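PDB 1XV5: DNA alpha-glucosyltransferase from Enterobacteria phage T4, which is a phage glycosyltransferase of the GT-B fold, built from two Rossmann-like domains, with uridine-5'-diphosphate lying in the cleft between them. Local coordinates for residues A[40-45]-A[61-66]; A[92-97]-A[124-129]. All coordinates share one frame; numbering follows the deposited sequence.

Contact 1: residues A[40-45]-A[61-66]; sequences AKDKSF and ILAKEY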
loop_
_atom_site.group_PDB
_atom_site.type_symbol
_atom_site.label_atom_id
_atom_site.label_comp_id
_atom_site.label_asym_id
_atom_site.label_seq_id
_atom_site.Cartn_x
_atom_site.Cartn_y
_atom_site.Cartn_z
ATOM N N ALA A 40 4.831 -16.277 -7.679
ATOM C CA ALA A 40 4.113 -17.277 -8.464
ATOM C C ALA A 40 3.630 -16.635 -9.757
ATOM O O ALA A 40 2.948 -15.608 -9.736
ATOM C CB ALA A 40 2.931 -17.814 -7.672
ATOM N N LYS A 41 3.985 -17.244 -10.883
ATOM C CA LYS A 41 3.607 -16.727 -12.193
ATOM C C LYS A 41 2.281 -17.318 -12.676
ATOM O O LYS A 41 1.753 -16.914 -13.711
ATOM C CB LYS A 41 4.718 -17.045 -13.197
ATOM C CG LYS A 41 4.522 -16.455 -14.580
ATOM C CD LYS A 41 5.675 -16.831 -15.497
ATOM C CE LYS A 41 5.510 -16.209 -16.875
ATOM N NZ LYS A 41 6.633 -16.575 -17.778
ATOM N N ASP A 42 1.748 -18.266 -11.911
ATOM C CA ASP A 42 0.495 -18.942 -12.245
ATOM C C ASP A 42 -0.627 -17.987 -12.631
ATOM O O ASP A 42 -1.400 -18.263 -13.549
ATOM C CB ASP A 42 0.053 -19.813 -11.069
ATOM C CG ASP A 42 1.111 -20.816 -10.667
ATOM O OD1 ASP A 42 0.881 -22.034 -10.830
ATOM O OD2 ASP A 42 2.184 -20.381 -10.194
ATOM N N LYS A 43 -0.719 -16.866 -11.928
ATOM C CA LYS A 43 -1.749 -15.880 -12.222
ATOM C C LYS A 43 -1.083 -14.567 -12.618
ATOM O O LYS A 43 -0.149 -14.112 -11.956
ATOM C CB LYS A 43 -2.646 -15.674 -11.001
ATOM C CG LYS A 43 -3.809 -14.728 -11.242
ATOM C CD LYS A 43 -4.714 -14.651 -10.027
ATOM C CE LYS A 43 -5.888 -13.718 -10.277
ATOM N NZ LYS A 43 -6.795 -13.654 -9.100
ATOM N N SER A 44 -1.559 -13.967 -13.705
ATOM C CA SER A 44 -1.002 -12.711 -14.193
ATOM C C SER A 44 -1.852 -11.520 -13.772
ATOM O O SER A 44 -3.050 -11.655 -13.517
ATOM C CB SER A 44 -0.885 -12.743 -15.718
ATOM O OG SER A 44 -2.151 -12.957 -16.314
ATOM N N PHE A 45 -1.223 -10.352 -13.699
ATOM C CA PHE A 45 -1.925 -9.142 -13.305
ATOM C C PHE A 45 -1.643 -7.983 -14.247
ATOM O O PHE A 45 -0.645 -7.975 -14.965
ATOM C CB PHE A 45 -1.544 -8.753 -11.876
ATOM C CG PHE A 45 -1.789 -9.839 -10.869
ATOM C CD1 PHE A 45 -0.882 -10.883 -10.718
ATOM C CD2 PHE A 45 -2.931 -9.823 -10.077
ATOM C CE1 PHE A 45 -1.109 -11.897 -9.792
ATOM C CE2 PHE A 45 -3.168 -10.834 -9.146
ATOM C CZ PHE A 45 -2.253 -11.871 -9.004
ATOM N N ILE A 61 6.278 -21.078 -11.815
ATOM C CA ILE A 61 4.935 -21.604 -12.004
ATOM C C ILE A 61 4.756 -22.717 -10.986
ATOM O O ILE A 61 5.295 -23.811 -11.148
ATOM C CB ILE A 61 4.750 -22.179 -13.419
ATOM C CG1 ILE A 61 5.184 -21.145 -14.461
ATOM C CG2 ILE A 61 3.291 -22.552 -13.635
ATOM C CD1 ILE A 61 5.188 -21.673 -15.885
ATOM N N LEU A 62 4.005 -22.429 -9.931
ATOM C CA LEU A 62 3.779 -23.401 -8.872
ATOM C C LEU A 62 3.162 -24.697 -9.377
ATOM O O LEU A 62 3.562 -25.782 -8.962
ATOM C CB LEU A 62 2.884 -22.795 -7.785
ATOM C CG LEU A 62 3.448 -21.594 -7.017
ATOM C CD1 LEU A 62 2.417 -21.112 -6.007
ATOM C CD2 LEU A 62 4.735 -21.982 -6.312
ATOM N N ALA A 63 2.191 -24.578 -10.275
ATOM C CA ALA A 63 1.511 -25.746 -10.817
ATOM C C ALA A 63 2.390 -26.643 -11.685
ATOM O O ALA A 63 2.066 -27.813 -11.887
ATOM C CB ALA A 63 0.289 -25.306 -11.611
ATOM N N LYS A 64 3.504 -26.114 -12.186
ATOM C CA LYS A 64 4.365 -26.905 -13.059
ATOM C C LYS A 64 5.854 -26.886 -12.734
ATOM O O LYS A 64 6.632 -27.625 -13.338
ATOM C CB LYS A 64 4.164 -26.454 -14.505
ATOM C CG LYS A 64 2.711 -26.454 -14.942
ATOM C CD LYS A 64 2.569 -25.989 -16.373
ATOM C CE LYS A 64 1.121 -26.023 -16.828
ATOM N NZ LYS A 64 0.984 -25.607 -18.250
ATOM N N GLU A 65 6.253 -26.048 -11.784
ATOM C CA GLU A 65 7.658 -25.956 -11.411
ATOM C C GLU A 65 7.863 -26.110 -9.910
ATOM O O GLU A 65 8.608 -25.348 -9.295
ATOM C CB GLU A 65 8.233 -24.619 -11.885
ATOM C CG GLU A 65 8.441 -24.539 -13.390
ATOM C CD GLU A 65 8.831 -23.148 -13.861
ATOM O OE1 GLU A 65 9.376 -23.031 -14.981
ATOM O OE2 GLU A 65 8.585 -22.171 -13.122
ATOM N N TYR A 66 7.205 -27.106 -9.326
ATOM C CA TYR A 66 7.318 -27.349 -7.894
ATOM C C TYR A 66 8.765 -27.497 -7.434
ATOM O O TYR A 66 9.169 -26.904 -6.432
ATOM C CB TYR A 66 6.524 -28.599 -7.498
ATOM C CG TYR A 66 6.755 -29.012 -6.062
ATOM C CD1 TYR A 66 7.721 -29.967 -5.736
ATOM C CD2 TYR A 66 6.057 -28.401 -5.021
ATOM C CE1 TYR A 66 7.986 -30.298 -4.409
ATOM C CE2 TYR A 66 6.315 -28.723 -3.693
ATOM C CZ TYR A 66 7.281 -29.671 -3.394
ATOM O OH TYR A 66 7.539 -29.984 -2.081
#

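Contact 2: residues A[92-97]-A[124-129]; sequences ATINNY and RNLGLE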
loop_
_atom_site.group_PDB
_atom_site.type_symbol
_atom_site.label_atom_id
_atom_site.label_comp_id
_atom_site.label_asym_id
_atom_site.label_seq_id
_atom_site.Cartn_x
_atom_site.Cartn_y
_atom_site.Cartn_z
ATOM N N ALA A 92 -3.646 -27.620 -9.199
ATOM C CA ALA A 92 -2.210 -27.871 -9.160
ATOM C C ALA A 92 -1.457 -26.733 -8.473
ATOM O O ALA A 92 -0.505 -26.963 -7.728
ATOM C CB ALA A 92 -1.678 -28.071 -10.572
ATOM N N THR A 93 -1.891 -25.505 -8.726
ATOM C CA THR A 93 -1.247 -24.341 -8.134
ATOM C C THR A 93 -1.337 -24.348 -6.611
ATOM O O THR A 93 -0.319 -24.278 -5.924
ATOM C CB THR A 93 -1.871 -23.042 -8.670
ATOM O OG1 THR A 93 -1.600 -22.933 -10.072
ATOM C CG2 THR A 93 -1.295 -21.828 -7.944
ATOM N N ILE A 94 -2.555 -24.438 -6.089
ATOM C CA ILE A 94 -2.762 -24.444 -4.646
ATOM C C ILE A 94 -2.236 -25.719 -3.990
ATOM O O ILE A 94 -1.697 -25.678 -2.885
ATOM C CB ILE A 94 -4.259 -24.263 -4.302
ATOM C CG1 ILE A 94 -4.455 -24.283 -2.783
ATOM C CG2 ILE A 94 -5.086 -25.352 -4.967
ATOM C CD1 ILE A 94 -3.683 -23.201 -2.049
ATOM N N ASN A 95 -2.386 -26.853 -4.668
ATOM C CA ASN A 95 -1.901 -28.116 -4.125
ATOM C C ASN A 95 -0.384 -28.081 -3.960
ATOM O O ASN A 95 0.148 -28.480 -2.921
ATOM C CB ASN A 95 -2.302 -29.277 -5.039
ATOM C CG ASN A 95 -3.796 -29.553 -5.013
ATOM O OD1 ASN A 95 -4.311 -30.330 -5.821
ATOM N ND2 ASN A 95 -4.500 -28.924 -4.077
ATOM N N ASN A 96 0.317 -27.601 -4.982
ATOM C CA ASN A 96 1.768 -27.525 -4.903
ATOM C C ASN A 96 2.207 -26.471 -3.895
ATOM O O ASN A 96 3.290 -26.572 -3.323
ATOM C CB ASN A 96 2.378 -27.232 -6.277
ATOM C CG ASN A 96 2.326 -28.435 -7.202
ATOM O OD1 ASN A 96 2.237 -29.573 -6.744
ATOM N ND2 ASN A 96 2.401 -28.192 -8.505
ATOM N N TYR A 97 1.372 -25.458 -3.676
ATOM C CA TYR A 97 1.717 -24.431 -2.705
ATOM C C TYR A 97 1.645 -25.047 -1.314
ATOM O O TYR A 97 2.518 -24.823 -0.478
ATOM C CB TYR A 97 0.765 -23.234 -2.794
ATOM C CG TYR A 97 0.974 -22.242 -1.671
ATOM C CD1 TYR A 97 0.064 -22.147 -0.621
ATOM C CD2 TYR A 97 2.118 -21.447 -1.623
ATOM C CE1 TYR A 97 0.289 -21.286 0.454
ATOM C CE2 TYR A 97 2.356 -20.585 -0.550
ATOM C CZ TYR A 97 1.438 -20.514 0.484
ATOM O OH TYR A 97 1.676 -19.688 1.560
ATOM N N ARG A 124 -10.515 -14.262 -0.207
ATOM C CA ARG A 124 -10.198 -14.499 -1.611
ATOM C C ARG A 124 -8.855 -15.218 -1.692
ATOM O O ARG A 124 -8.240 -15.295 -2.756
ATOM C CB ARG A 124 -10.109 -13.180 -2.382
ATOM C CG ARG A 124 -11.425 -12.450 -2.563
ATOM C CD ARG A 124 -11.210 -11.181 -3.379
ATOM N NE ARG A 124 -12.450 -10.456 -3.643
ATOM C CZ ARG A 124 -13.487 -10.962 -4.302
ATOM N NH1 ARG A 124 -14.573 -10.226 -4.496
ATOM N NH2 ARG A 124 -13.442 -12.204 -4.764
ATOM N N ASN A 125 -8.408 -15.740 -0.554
ATOM C CA ASN A 125 -7.138 -16.453 -0.467
ATOM C C ASN A 125 -7.340 -17.954 -0.330
ATOM O O ASN A 125 -8.388 -18.412 0.118
ATOM C CB ASN A 125 -6.341 -15.984 0.754
ATOM C CG ASN A 125 -5.857 -14.562 0.627
ATOM O OD1 ASN A 125 -6.158 -13.716 1.469
ATOM N ND2 ASN A 125 -5.092 -14.289 -0.418
ATOM N N LEU A 126 -6.318 -18.709 -0.715
ATOM C CA LEU A 126 -6.336 -20.160 -0.599
ATOM C C LEU A 126 -5.062 -20.561 0.131
ATOM O O LEU A 126 -3.980 -20.066 -0.185
ATOM C CB LEU A 126 -6.367 -20.828 -1.977
ATOM C CG LEU A 126 -7.671 -20.775 -2.778
ATOM C CD1 LEU A 126 -7.474 -21.477 -4.114
ATOM C CD2 LEU A 126 -8.788 -21.440 -1.993
ATOM N N GLY A 127 -5.196 -21.444 1.116
ATOM C CA GLY A 127 -4.037 -21.897 1.861
ATOM C C GLY A 127 -3.495 -20.917 2.887
ATOM O O GLY A 127 -2.370 -21.075 3.360
ATOM N N LEU A 128 -4.279 -19.905 3.242
ATOM C CA LEU A 128 -3.822 -18.932 4.230
ATOM C C LEU A 128 -3.712 -19.580 5.609
ATOM O O LEU A 128 -2.784 -19.294 6.367
ATOM C CB LEU A 128 -4.781 -17.741 4.300
ATOM C CG LEU A 128 -4.354 -16.625 5.260
ATOM C CD1 LEU A 128 -2.956 -16.139 4.895
ATOM C CD2 LEU A 128 -5.352 -15.481 5.193
ATOM N N GLU A 129 -4.661 -20.456 5.931
ATOM C CA GLU A 129 -4.650 -21.136 7.221
ATOM C C GLU A 129 -3.388 -21.973 7.378
ATOM O O GLU A 129 -2.731 -21.926 8.416
ATOM C CB GLU A 129 -5.883 -22.035 7.376
ATOM C CG GLU A 129 -5.925 -22.765 8.715
ATOM C CD GLU A 129 -7.157 -23.638 8.897
ATOM O OE1 GLU A 129 -7.303 -24.224 9.990
ATOM O OE2 GLU A 129 -7.977 -23.739 7.958
#

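Contact 1: residues A[40-45]-A[61-66]
Asp-42 reaches across to the start of 61-66 and grips two successive backbone amides with one carboxylate. Asp-42 OD2 takes the N-H of Leu-62 N at 2.8 Å. Asp-42 OD1 takes that of Ala-63 N at 2.9 Å, the straighter bond at 161°, and both oxygens use the syn lone pair. With CG beside its own backbone N (chi1 -56°), the short side chain brings both oxygens up to the turn. OD1 also bonds Thr-93 OG1, on helix 91-103, so three partners hold the group and fix its rotation.

Within 61-66 the turn is tied to itself. Ile-61 O accepts from the amide of Lys-64, while Ile-61 N gives an almost straight bond to Glu-65 OE2 at 2.9 Å, on the anti side of that carboxylate and out of its plane.

Apolar contact is modest: Ala-40 CB meets Leu-62 CD1 at 3.7 Å. Separately, the methyl Ile-61 CG2 packs beside the carboxylate, 3.7 Å from Asp-42 OD1.

The bidentate grip joins the loops that follow strands 34-40 and 58-60, at the edge of the parallel sheet. Two amides and a hydroxyl converging on one carboxylate would probably favour its charged form.

Contact 2: residues A[92-97]-A[124-129]
Helix 91-103 packs here against the loop leading into helix 128-134; both helices belong to the Rossmann-like domain that contains strands 78-83 and 109-114. Ile-94 carries the apolar part. Its CG1 stands anti to the backbone N (chi1 180°) and, with chi2 at 59°, places CD1 against the loop, 3.6 Å from Leu-126 CB. The two side chains cross at about a right angle, and the methyl Ile-94 CD1 also lies 3.7 Å from Leu-126 O and 3.9 Å from Gly-127 N.

One helical turn further on, the ring of Tyr-97 extends beside the same loop. Its edge faces the carbonyl oxygen of Gly-127, which lies near the ring plane, 3.9 Å from CE1. The phenol OH bonds Thr-131 OG1 on helix 128-134, and that hydroxyl is also bonded to Gly-127 O, so the tyrosine is anchored to the first turn of the helix it approaches.

Gly-127, the N-cap residue, has a positive phi of 76°, a conformation that glycine adopts readily, and its backbone lies close to Ile-94 and Tyr-97. Around the same loop, Leu-126 makes a backbone hydrogen bond with Pro-85. The arrangement is typical of an alpha/beta sandwich of Rossmann type, in which successive crossover helices pack beside one another along the parallel sheet.

Overall arrangement
Both contacts are partly buried, on the same side of the chain's centre, with their own centres about 12 Å apart. Contact 1 joins two loops at the sheet edge and depends on a carboxylate holding backbone amides; contact 2 sets a helix against a loop through apolar branches and a ring edge, its polar anchor lying just beyond the segments. Helix 91-103 connects them: Thr-93 and Asn-96 turn to contact 1, the latter through a probable hydrogen bond from ND2 to Leu-62 O of 2.7 Å, whereas Ile-94 and Tyr-97 serve contact 2. The helix thus links 61-66 and 124-129 within one Rossmann-like domain.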